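Local coordinates for periplasmic solute binding protein (Pectobacterium atrosepticum, PDB 4RY1) that probably binds a sugar in the periplasm and hands it to the membrane components of an ABC-type importer, at residues M120-T125 with A133-W138; Q71-G76 with K107-P112; N323-P326 with A331-L334; Q163-V168 with S380-D385. All blocks are in the same frame, centred on the assembly; numbering follows the deposited sequence. Where two conformers were deposited one is given.

How the contacts relate
The four contacts are spread over a two-lobed solute-binding protein, and none touches another. Contact 2 comes first along the chain and contact 1 follows; both use strand 107-123, but from its two ends, so their centres lie about 37 Å apart on opposite sides of the chain's centre. Contact 4 then joins a loop at 163-168 to helix 371-385, and contact 3 falls within the chain between those two segments. The centres of contacts 3 and 4 are about 35 Å apart, whereas contacts 2 and 3 come to about 6 Å at their nearest atoms. Contacts 2 and 3 lie in the lobe holding the N-terminus, contacts 1 and 4 in the other.

Contact 1: residues M120-T125 with A133-W138; sequences MIYNKT and AYPKTW. With GOL (glycerol), chain D.
Tyr122 and Tyr134 lie ring against ring in an offset stack, their planes 29° apart and their centroids separated by 4.7 Å. Tyr122 can be traced outward from the backbone: its CB sits 3.5 Å from CE1 of Tyr134. Tyr122 CD2 makes the closest approach between the two rings, 3.4 Å to Tyr134 CD1, and CE2 passes on to the CB side of the partner, as the side chains slide past each other in opposite directions. At the tip, Tyr122 OH rests 3.5 Å from Pro135 CG and donates to a water at 2.7 Å, in the plane of the ring. That water donates to Pro135 O, closing a bridge between strand and loop. Behind Tyr134, a glycerol, probably a crystallisation additive, places C3 over the centre of the opposite ring face. Tyr134 OH lies 3.3 Å from Lys124 CA and is hydrogen-bonded to Glu267. Lys124 crosses the end of the Tyr134 side chain at about a right angle, and a bend at chi4 (62°) brings NZ to glycerol O1 at 2.9 Å. NZ also makes a salt bridge to Asp128. The loop packs onto the end of the strand that precedes helix 124-130, within one lobe of the solute-binding fold.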
loop_
_atom_site.group_PDB
_atom_site.type_symbol
_atom_site.label_atom_id
_atom_site.label_comp_id
_atom_site.label_asym_id
_atom_site.label_seq_id
_atom_site.Cartn_x
_atom_site.Cartn_y
_atom_site.Cartn_z
ATOM N N MET A 120 7.356 -4.861 8.291
ATOM C CA MET A 120 6.901 -4.827 9.669
ATOM C C MET A 120 7.322 -3.562 10.406
ATOM O O MET A 120 8.488 -3.150 10.368
ATOM C CB MET A 120 7.430 -6.042 10.414
ATOM C CG MET A 120 6.727 -7.313 10.003
ATOM S SD MET A 120 4.966 -7.387 10.421
ATOM C CE MET A 120 4.716 -9.125 10.061
ATOM N N ILE A 121 6.371 -2.986 11.123
ATOM C CA ILE A 121 6.593 -1.876 12.033
ATOM C C ILE A 121 6.190 -2.443 13.399
ATOM O O ILE A 121 5.088 -2.945 13.560
ATOM C CB ILE A 121 5.742 -0.646 11.657
ATOM C CG1 ILE A 121 6.112 -0.181 10.253
ATOM C CG2 ILE A 121 5.921 0.459 12.688
ATOM C CD1 ILE A 121 7.461 0.476 10.201
ATOM N N TYR A 122 7.089 -2.375 14.372
ATOM C CA TYR A 122 6.859 -2.946 15.684
ATOM C C TYR A 122 6.934 -1.898 16.770
ATOM O O TYR A 122 7.691 -0.933 16.667
ATOM C CB TYR A 122 7.893 -4.032 15.978
ATOM C CG TYR A 122 7.826 -5.282 15.140
ATOM C CD1 TYR A 122 6.636 -6.014 15.024
ATOM C CD2 TYR A 122 8.972 -5.788 14.506
ATOM C CE1 TYR A 122 6.591 -7.202 14.304
ATOM C CE2 TYR A 122 8.930 -6.973 13.781
ATOM C CZ TYR A 122 7.751 -7.678 13.667
ATOM O OH TYR A 122 7.701 -8.877 12.972
ATOM N N ASN A 123 6.170 -2.142 17.833
ATOM C CA ASN A 123 6.211 -1.335 19.044
ATOM C C ASN A 123 7.273 -1.929 19.964
ATOM O O ASN A 123 7.076 -2.965 20.615
ATOM C CB ASN A 123 4.859 -1.310 19.750
ATOM C CG ASN A 123 4.839 -0.335 20.913
ATOM O OD1 ASN A 123 5.804 -0.271 21.679
ATOM N ND2 ASN A 123 3.769 0.450 21.033
ATOM N N LYS A 124 8.414 -1.266 19.978
ATOM C CA LYS A 124 9.585 -1.771 20.705
ATOM C C LYS A 124 9.297 -2.045 22.181
ATOM O O LYS A 124 9.722 -3.056 22.744
ATOM C CB LYS A 124 10.731 -0.773 20.600
ATOM C CG LYS A 124 11.960 -1.166 21.408
ATOM C CD LYS A 124 13.041 -0.088 21.315
ATOM C CE LYS A 124 14.095 -0.181 22.403
ATOM N NZ LYS A 124 14.822 -1.468 22.310
ATOM N N THR A 125 8.582 -1.120 22.800
ATOM C CA THR A 125 8.304 -1.196 24.237
ATOM C C THR A 125 7.568 -2.491 24.571
ATOM O O THR A 125 7.928 -3.234 25.481
ATOM C CB THR A 125 7.498 0.026 24.703
ATOM O OG1 THR A 125 8.207 1.214 24.336
ATOM C CG2 THR A 125 7.281 0.025 26.219
ATOM N N ALA A 133 12.445 -11.163 21.107
ATOM C CA ALA A 133 13.142 -10.499 20.024
ATOM C C ALA A 133 12.269 -10.455 18.776
ATOM O O ALA A 133 11.459 -11.345 18.535
ATOM C CB ALA A 133 14.446 -11.226 19.725
ATOM N N TYR A 134 12.486 -9.442 17.946
ATOM C CA TYR A 134 11.736 -9.366 16.694
ATOM C C TYR A 134 12.054 -10.623 15.875
ATOM O O TYR A 134 13.219 -11.032 15.795
ATOM C CB TYR A 134 12.076 -8.130 15.849
ATOM C CG TYR A 134 11.806 -6.770 16.446
ATOM C CD1 TYR A 134 10.758 -6.552 17.339
ATOM C CD2 TYR A 134 12.584 -5.683 16.083
ATOM C CE1 TYR A 134 10.515 -5.287 17.862
ATOM C CE2 TYR A 134 12.349 -4.418 16.590
ATOM C CZ TYR A 134 11.323 -4.226 17.492
ATOM O OH TYR A 134 11.102 -2.974 18.007
ATOM N N PRO A 135 11.031 -11.241 15.264
ATOM C CA PRO A 135 11.233 -12.523 14.601
ATOM C C PRO A 135 11.921 -12.414 13.237
ATOM O O PRO A 135 11.666 -11.516 12.456
ATOM C CB PRO A 135 9.816 -13.082 14.473
ATOM C CG PRO A 135 8.952 -11.863 14.382
ATOM C CD PRO A 135 9.615 -10.839 15.255
ATOM N N LYS A 136 12.824 -13.339 12.989
ATOM C CA LYS A 136 13.501 -13.452 11.693
ATOM C C LYS A 136 12.882 -14.551 10.781
ATOM O O LYS A 136 13.050 -14.515 9.549
ATOM C CB LYS A 136 15.030 -13.613 11.908
ATOM C CG LYS A 136 15.695 -12.305 12.351
ATOM C CD LYS A 136 17.221 -12.365 12.378
ATOM C CE LYS A 136 17.768 -12.371 13.795
ATOM N NZ LYS A 136 19.189 -12.812 13.837
ATOM N N THR A 137 12.155 -15.494 11.379
ATOM C CA THR A 137 11.493 -16.591 10.649
ATOM C C THR A 137 10.038 -16.714 11.029
ATOM O O THR A 137 9.612 -16.168 12.064
ATOM C CB THR A 137 12.114 -17.943 10.986
ATOM O OG1 THR A 137 11.911 -18.198 12.379
ATOM C CG2 THR A 137 13.583 -17.925 10.649
ATOM N N TRP A 138 9.281 -17.404 10.201
ATOM C CA TRP A 138 7.877 -17.562 10.485
ATOM C C TRP A 138 7.708 -18.319 11.820
ATOM O O TRP A 138 6.828 -17.999 12.621
ATOM C CB TRP A 138 7.158 -18.214 9.321
ATOM C CG TRP A 138 7.270 -17.402 8.091
ATOM C CD1 TRP A 138 8.139 -17.595 7.057
ATOM C CD2 TRP A 138 6.516 -16.217 7.768
ATOM N NE1 TRP A 138 7.961 -16.626 6.112
ATOM C CE2 TRP A 138 6.976 -15.765 6.520
ATOM C CE3 TRP A 138 5.510 -15.498 8.416
ATOM C CZ2 TRP A 138 6.452 -14.638 5.895
ATOM C CZ3 TRP A 138 4.983 -14.373 7.787
ATOM C CH2 TRP A 138 5.464 -13.955 6.553
HETATM C C1 GOL D . 14.974 -3.976 19.115
HETATM O O1 GOL D . 14.798 -2.672 19.667
HETATM C C2 GOL D . 14.762 -5.049 20.184
HETATM O O2 GOL D . 14.421 -4.466 21.449
HETATM C C3 GOL D . 13.673 -6.007 19.714
HETATM O O3 GOL D . 14.338 -7.155 19.143
HETATM O O HOH W 1 10.127 -9.274 11.931
#

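Contact 2: residues Q71-G76 with K107-P112; sequences QFSRNG and KLQGLP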
loop_
_atom_site.group_PDB
_atom_site.type_symbol
_atom_site.label_atom_id
_atom_site.label_comp_id
_atom_site.label_asym_id
_atom_site.label_seq_id
_atom_site.Cartn_x
_atom_site.Cartn_y
_atom_site.Cartn_z
ATOM N N GLN A 71 -8.857 -1.353 -14.088
ATOM C CA GLN A 71 -10.187 -0.763 -14.283
ATOM C C GLN A 71 -10.162 0.348 -15.320
ATOM O O GLN A 71 -10.986 0.392 -16.233
ATOM C CB GLN A 71 -10.743 -0.216 -12.962
ATOM C CG GLN A 71 -12.023 0.585 -13.156
ATOM C CD GLN A 71 -12.674 1.077 -11.866
ATOM O OE1 GLN A 71 -12.247 0.739 -10.736
ATOM N NE2 GLN A 71 -13.729 1.892 -12.030
ATOM N N PHE A 72 -9.243 1.289 -15.148
ATOM C CA PHE A 72 -9.254 2.506 -15.960
ATOM C C PHE A 72 -8.505 2.424 -17.285
ATOM O O PHE A 72 -8.783 3.213 -18.211
ATOM C CB PHE A 72 -8.731 3.685 -15.129
ATOM C CG PHE A 72 -9.647 4.085 -13.994
ATOM C CD1 PHE A 72 -10.989 4.334 -14.226
ATOM C CD2 PHE A 72 -9.165 4.198 -12.695
ATOM C CE1 PHE A 72 -11.832 4.694 -13.190
ATOM C CE2 PHE A 72 -9.988 4.572 -11.655
ATOM C CZ PHE A 72 -11.339 4.814 -11.907
ATOM N N SER A 73 -7.511 1.539 -17.352
ATOM C CA SER A 73 -6.603 1.485 -18.505
ATOM C C SER A 73 -6.581 0.155 -19.257
ATOM O O SER A 73 -6.660 0.148 -20.471
ATOM C CB SER A 73 -5.177 1.855 -18.074
ATOM O OG SER A 73 -5.137 3.158 -17.494
ATOM N N ARG A 74 -6.433 -0.964 -18.563
ATOM C CA ARG A 74 -6.454 -2.255 -19.265
ATOM C C ARG A 74 -7.832 -2.522 -19.857
ATOM O O ARG A 74 -7.965 -2.958 -20.997
ATOM C CB ARG A 74 -6.090 -3.396 -18.335
ATOM C CG ARG A 74 -4.711 -3.294 -17.734
ATOM C CD ARG A 74 -4.321 -4.611 -17.110
ATOM N NE ARG A 74 -3.104 -4.494 -16.318
ATOM C CZ ARG A 74 -2.393 -5.523 -15.869
ATOM N NH1 ARG A 74 -2.762 -6.771 -16.158
ATOM N NH2 ARG A 74 -1.311 -5.313 -15.125
ATOM N N ASN A 75 -8.835 -2.181 -19.069
ATOM C CA ASN A 75 -10.240 -2.426 -19.382
ATOM C C ASN A 75 -11.100 -1.174 -19.497
ATOM O O ASN A 75 -12.327 -1.219 -19.399
ATOM C CB ASN A 75 -10.763 -3.420 -18.375
ATOM C CG ASN A 75 -9.905 -4.666 -18.362
ATOM O OD1 ASN A 75 -9.594 -5.222 -19.418
ATOM N ND2 ASN A 75 -9.509 -5.095 -17.219
ATOM N N GLY A 76 -10.427 -0.064 -19.756
ATOM C CA GLY A 76 -11.068 1.230 -19.941
ATOM C C GLY A 76 -10.386 2.045 -21.018
ATOM O O GLY A 76 -9.617 1.523 -21.794
ATOM N N LYS A 107 1.929 2.532 -23.476
ATOM C CA LYS A 107 1.522 3.886 -23.111
ATOM C C LYS A 107 1.624 4.064 -21.600
ATOM O O LYS A 107 1.103 3.261 -20.834
ATOM C CB LYS A 107 0.098 4.126 -23.551
ATOM C CG LYS A 107 -0.063 4.000 -25.060
ATOM C CD LYS A 107 -1.396 4.515 -25.533
ATOM C CE LYS A 107 -1.518 4.438 -27.052
ATOM N NZ LYS A 107 -1.819 3.054 -27.498
ATOM N N LEU A 108 2.338 5.101 -21.181
ATOM C CA LEU A 108 2.571 5.334 -19.749
ATOM C C LEU A 108 1.349 5.980 -19.106
ATOM O O LEU A 108 1.001 7.110 -19.426
ATOM C CB LEU A 108 3.823 6.179 -19.552
ATOM C CG LEU A 108 4.215 6.454 -18.096
ATOM C CD1 LEU A 108 4.474 5.173 -17.326
ATOM C CD2 LEU A 108 5.436 7.352 -18.041
ATOM N N GLN A 109 0.691 5.257 -18.208
ATOM C CA GLN A 109 -0.612 5.667 -17.686
ATOM C C GLN A 109 -0.540 6.640 -16.514
ATOM O O GLN A 109 -1.516 7.321 -16.216
ATOM C CB GLN A 109 -1.419 4.430 -17.255
ATOM C CG GLN A 109 -1.674 3.433 -18.379
ATOM C CD GLN A 109 -2.395 4.088 -19.537
ATOM O OE1 GLN A 109 -1.874 4.168 -20.673
ATOM N NE2 GLN A 109 -3.572 4.578 -19.266
ATOM N N GLY A 110 0.592 6.649 -15.822
ATOM C CA GLY A 110 0.749 7.452 -14.621
ATOM C C GLY A 110 2.207 7.494 -14.219
ATOM O O GLY A 110 2.988 6.652 -14.630
ATOM N N LEU A 111 2.564 8.500 -13.429
ATOM C CA LEU A 111 3.937 8.682 -12.995
ATOM C C LEU A 111 4.002 8.318 -11.489
ATOM O O LEU A 111 3.354 8.970 -10.663
ATOM C CB LEU A 111 4.370 10.122 -13.188
ATOM C CG LEU A 111 5.808 10.493 -12.864
ATOM C CD1 LEU A 111 6.818 9.555 -13.531
ATOM C CD2 LEU A 111 6.035 11.950 -13.285
ATOM N N PRO A 112 4.745 7.271 -11.118
ATOM C CA PRO A 112 4.830 6.970 -9.703
ATOM C C PRO A 112 5.350 8.110 -8.860
ATOM O O PRO A 112 6.369 8.707 -9.188
ATOM C CB PRO A 112 5.779 5.775 -9.660
ATOM C CG PRO A 112 5.520 5.103 -10.962
ATOM C CD PRO A 112 5.389 6.236 -11.932
#
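Ser73 and Gln109 carry this contact by themselves, one hydroxyl facing one amide. The polar part is the approach of Ser73 OG to the amide end of Gln109, where the atom modelled as NE2 lies 2.8 Å away. The amide is probably built turned over, however, and the modelled Gln109 OE1 is 3.1 Å from Lys107 O. With the group turned back, both approaches may be hydrogen bonds. Ser73 belongs to the last turn of the short helix 69-74, where the backbone widens into a pi-type turn. Gln109 occupies the irregular step between two pieces of strand 107-123, the long strand that runs from this lobe of the binding protein into the other, so the pair ties the end of the helix to the start of that strand.

The van der Waals part lies alongside the polar one. Gln109 CG is 3.6 Å from Ser73 OG and 3.9 Å from Ser73 CB. A bend at chi2 of Gln109 (-57°) folds the chain, so that its aliphatic part as well as its amide meets the serine. Val104, on the neighbouring strand 103-104, touches both side chains, and Phe79 also packs on Ser73. In the backbone, Gln109 is hydrogen-bonded to Ala102 and Leu111 to Phe290, in strand 284-292.

Contact 3: residues N323-P326 with A331-L334; sequences NGMP and AQKL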
loop_
_atom_site.group_PDB
_atom_site.type_symbol
_atom_site.label_atom_id
_atom_site.label_comp_id
_atom_site.label_asym_id
_atom_site.label_seq_id
_atom_site.Cartn_x
_atom_site.Cartn_y
_atom_site.Cartn_z
ATOM N N ASN A 323 4.064 12.032 0.687
ATOM C CA ASN A 323 3.646 10.992 -0.244
ATOM C C ASN A 323 4.633 9.816 -0.268
ATOM O O ASN A 323 4.668 9.050 -1.226
ATOM C CB ASN A 323 3.539 11.541 -1.668
ATOM C CG ASN A 323 2.606 12.705 -1.808
ATOM O OD1 ASN A 323 2.925 13.726 -2.493
ATOM N ND2 ASN A 323 1.452 12.567 -1.249
ATOM N N GLY A 324 5.454 9.701 0.767
ATOM C CA GLY A 324 6.461 8.659 0.829
ATOM C C GLY A 324 7.806 9.123 0.305
ATOM O O GLY A 324 8.036 10.303 0.067
ATOM N N MET A 325 8.721 8.177 0.178
ATOM C CA MET A 325 10.067 8.488 -0.304
ATOM C C MET A 325 10.045 8.771 -1.813
ATOM O O MET A 325 9.659 7.901 -2.585
ATOM C CB MET A 325 11.020 7.329 0.002
ATOM C CG MET A 325 11.286 7.157 1.488
ATOM S SD MET A 325 12.502 8.300 2.301
ATOM C CE MET A 325 14.045 7.376 1.893
ATOM N N PRO A 326 10.434 9.981 -2.248
ATOM C CA PRO A 326 10.240 10.343 -3.667
ATOM C C PRO A 326 10.813 9.345 -4.646
ATOM O O PRO A 326 11.939 8.861 -4.466
ATOM C CB PRO A 326 10.984 11.654 -3.778
ATOM C CG PRO A 326 10.783 12.273 -2.437
ATOM C CD PRO A 326 10.842 11.155 -1.455
ATOM N N ALA A 331 15.229 13.972 -6.009
ATOM C CA ALA A 331 14.331 14.502 -4.989
ATOM C C ALA A 331 14.670 13.905 -3.631
ATOM O O ALA A 331 14.748 14.649 -2.626
ATOM C CB ALA A 331 12.877 14.253 -5.361
ATOM N N GLN A 332 14.945 12.600 -3.592
ATOM C CA GLN A 332 15.403 12.005 -2.335
ATOM C C GLN A 332 16.691 12.661 -1.869
ATOM O O GLN A 332 16.823 12.922 -0.682
ATOM C CB GLN A 332 15.657 10.504 -2.419
ATOM C CG GLN A 332 14.394 9.697 -2.445
ATOM C CD GLN A 332 14.652 8.202 -2.372
ATOM O OE1 GLN A 332 15.530 7.725 -1.644
ATOM N NE2 GLN A 332 13.849 7.452 -3.091
ATOM N N LYS A 333 17.636 12.885 -2.786
ATOM C CA LYS A 333 18.935 13.445 -2.383
ATOM C C LYS A 333 18.717 14.812 -1.761
ATOM O O LYS A 333 19.328 15.137 -0.728
ATOM C CB LYS A 333 19.904 13.505 -3.572
ATOM C CG LYS A 333 21.210 14.233 -3.298
ATOM C CD LYS A 333 22.224 13.567 -2.390
ATOM C CE LYS A 333 23.644 14.138 -2.626
ATOM N NZ LYS A 333 23.795 15.626 -2.750
ATOM N N LEU A 334 17.855 15.629 -2.372
ATOM C CA LEU A 334 17.549 16.954 -1.817
ATOM C C LEU A 334 17.006 16.871 -0.410
ATOM O O LEU A 334 17.445 17.594 0.487
ATOM C CB LEU A 334 16.602 17.745 -2.724
ATOM C CG LEU A 334 16.190 19.111 -2.203
ATOM C CD1 LEU A 334 17.363 20.042 -1.968
ATOM C CD2 LEU A 334 15.237 19.751 -3.203
#
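At the loop-to-helix junction ahead of helix 329-337, Gln332 on the helix reaches back to grip Pro326 in the loop. Gln332 NE2 donates to Pro326 O at 2.7 Å, with a nearly straight N-H...O angle of 169°. The oxygen lies in the plane of the glutamine amide, in the direction of an N-H, while the donor is tilted 21° from the carbonyl plane of Pro326. Beyond CG the glutamine chain is extended (chi2 -174°), which carries the amide to the loop while CG passes across the proline ring at an oblique angle. CG of Gln332 is 3.3 Å from Pro326 O and 4.0 Å from Pro326 CD. The other amide atom, Gln332 OE1, has the methyl CE of Met325 at 3.9 Å, the two side chains crossing at about a right angle.

A second, apolar foothold comes one residue earlier on the helix. Ala331 CB packs against Pro326 CB at 3.6 Å, with Pro326 CG somewhat farther off, so the proline ring touches two successive helix residues. Around the pair, Met325 and Gln332 both lean on Tyr351 of helix 346-356, Ala331 sits on Val316 of helix 313-319, and Pro326 meets Leu321. What results is a helix-loop-helix connection whose loop is held to the first turn of the second helix by a side-chain-to-carbonyl bond, in the helical part of the lobe that also holds the N-terminus.

Contact 4: residues Q163-V168 with S380-D385; sequences QGASDV and SLQKLD
Val168 and Leu381 meet tip to tip, and one step along the helix Gln382 reaches the carbonyl of Ala165; together they fasten a loop of the second lobe of this solute-binding fold to helix 371-385. The apolar pair is the simpler. Leu381 CD1 comes 3.6 Å from Val168 CG1 and 3.8 Å from Val168 CB, with Val168 CG2 slightly farther, so a single methyl group plugs against the forked end of the valine. Val168 turns CG1 anti to its own backbone N (chi1 -167°), and this branch makes the closest approach.

The polar pair is looser. Gln382 NE2 donates to Ala165 O at 3.0 Å, but the N-H...O angle is only 131° and the bond is weak. The same nitrogen is 3.7 Å from Ala165 CB. Gln382 gets there with its chain extended beyond CG, and its stronger partner is Gln221 OE1, which shares the nitrogen with Ala165 O.

Further out, the loop is shaped by a type II' turn over 163-166, with Gly164 and Ala165 at its corner positions and Ser166 N donating to Gln163 O at 3.0 Å. Val168 stands at the N-cap position of helix 169-183, and helix 371-385 grips the loop backbone as well: Gln375 NE2 meets Ser166 O, Thr378 OG1 meets Val168 N and Trp377 NE1 meets Val168 O. Gln221 bonds to both segments, its NE2 reaching Gly164 O.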
loop_
_atom_site.group_PDB
_atom_site.type_symbol
_atom_site.label_atom_id
_atom_site.label_comp_id
_atom_site.label_asym_id
_atom_site.label_seq_id
_atom_site.Cartn_x
_atom_site.Cartn_y
_atom_site.Cartn_z
ATOM N N GLN A 163 -6.620 -2.796 8.873
ATOM C CA GLN A 163 -7.975 -2.278 8.615
ATOM C C GLN A 163 -9.040 -3.163 9.272
ATOM O O GLN A 163 -10.210 -3.134 8.898
ATOM C CB GLN A 163 -8.187 -2.092 7.108
ATOM C CG GLN A 163 -7.282 -1.009 6.518
ATOM C CD GLN A 163 -7.505 -0.724 5.047
ATOM O OE1 GLN A 163 -8.631 -0.695 4.572
ATOM N NE2 GLN A 163 -6.421 -0.463 4.325
ATOM N N GLY A 164 -8.616 -3.919 10.285
ATOM C CA GLY A 164 -9.552 -4.597 11.198
ATOM C C GLY A 164 -10.461 -5.582 10.486
ATOM O O GLY A 164 -9.997 -6.475 9.776
ATOM N N ALA A 165 -11.765 -5.396 10.687
ATOM C CA ALA A 165 -12.807 -6.233 10.077
ATOM C C ALA A 165 -13.341 -5.648 8.768
ATOM O O ALA A 165 -14.197 -6.245 8.133
ATOM C CB ALA A 165 -13.942 -6.465 11.049
ATOM N N SER A 166 -12.836 -4.484 8.368
ATOM C CA SER A 166 -13.253 -3.845 7.117
ATOM C C SER A 166 -12.603 -4.495 5.894
ATOM O O SER A 166 -13.228 -4.644 4.839
ATOM C CB SER A 166 -12.951 -2.337 7.153
ATOM O OG SER A 166 -13.752 -1.710 8.140
ATOM N N ASP A 167 -11.342 -4.877 6.038
ATOM C CA ASP A 167 -10.548 -5.363 4.922
ATOM C C ASP A 167 -9.334 -6.040 5.541
ATOM O O ASP A 167 -8.782 -5.521 6.502
ATOM C CB ASP A 167 -10.269 -4.114 4.055
ATOM C CG ASP A 167 -9.041 -4.168 3.186
ATOM O OD1 ASP A 167 -7.978 -4.672 3.573
ATOM O OD2 ASP A 167 -9.169 -3.593 2.071
ATOM N N VAL A 168 -8.958 -7.218 5.035
ATOM C CA VAL A 168 -7.805 -7.960 5.569
ATOM C C VAL A 168 -6.776 -8.206 4.448
ATOM O O VAL A 168 -6.107 -9.225 4.366
ATOM C CB VAL A 168 -8.211 -9.233 6.343
ATOM C CG1 VAL A 168 -7.022 -9.780 7.146
ATOM C CG2 VAL A 168 -9.391 -8.909 7.259
ATOM N N SER A 380 -14.507 -14.548 4.169
ATOM C CA SER A 380 -14.090 -15.938 4.415
ATOM C C SER A 380 -13.417 -16.067 5.771
ATOM O O SER A 380 -13.675 -17.018 6.505
ATOM C CB SER A 380 -13.133 -16.436 3.339
ATOM O OG SER A 380 -13.773 -16.470 2.077
ATOM N N LEU A 381 -12.540 -15.122 6.105
ATOM C CA LEU A 381 -11.905 -15.129 7.440
ATOM C C LEU A 381 -12.940 -15.007 8.564
ATOM O O LEU A 381 -12.818 -15.652 9.601
ATOM C CB LEU A 381 -10.875 -14.000 7.579
ATOM C CG LEU A 381 -9.762 -14.044 6.541
ATOM C CD1 LEU A 381 -8.787 -12.922 6.858
ATOM C CD2 LEU A 381 -9.050 -15.375 6.416
ATOM N N GLN A 382 -13.943 -14.169 8.329
ATOM C CA GLN A 382 -15.040 -13.969 9.274
ATOM C C GLN A 382 -15.843 -15.265 9.453
ATOM O O GLN A 382 -16.176 -15.630 10.554
ATOM C CB GLN A 382 -15.888 -12.767 8.874
ATOM C CG GLN A 382 -15.085 -11.490 9.109
ATOM C CD GLN A 382 -15.612 -10.254 8.428
ATOM O OE1 GLN A 382 -16.650 -10.265 7.762
ATOM N NE2 GLN A 382 -14.884 -9.143 8.608
ATOM N N LYS A 383 -16.090 -15.983 8.372
ATOM C CA LYS A 383 -16.742 -17.289 8.465
ATOM C C LYS A 383 -15.974 -18.235 9.391
ATOM O O LYS A 383 -16.572 -18.916 10.247
ATOM C CB LYS A 383 -16.902 -17.901 7.073
ATOM C CG LYS A 383 -18.200 -17.492 6.389
ATOM C CD LYS A 383 -18.214 -17.638 4.867
ATOM C CE LYS A 383 -17.138 -18.564 4.322
ATOM N NZ LYS A 383 -17.307 -18.881 2.878
ATOM N N LEU A 384 -14.658 -18.295 9.203
ATOM C CA LEU A 384 -13.790 -19.096 10.072
ATOM C C LEU A 384 -13.859 -18.656 11.525
ATOM O O LEU A 384 -14.116 -19.461 12.415
ATOM C CB LEU A 384 -12.332 -19.099 9.616
ATOM C CG LEU A 384 -12.012 -19.826 8.317
ATOM C CD1 LEU A 384 -10.553 -19.603 7.964
ATOM C CD2 LEU A 384 -12.319 -21.310 8.455
ATOM N N ASP A 385 -13.623 -17.375 11.748
ATOM C CA ASP A 385 -13.489 -16.828 13.102
ATOM C C ASP A 385 -14.769 -16.794 13.937
ATOM O O ASP A 385 -14.701 -16.790 15.171
ATOM C CB ASP A 385 -12.916 -15.420 13.029
ATOM C CG ASP A 385 -11.447 -15.390 12.641
ATOM O OD1 ASP A 385 -10.810 -16.456 12.514
ATOM O OD2 ASP A 385 -10.936 -14.268 12.448
#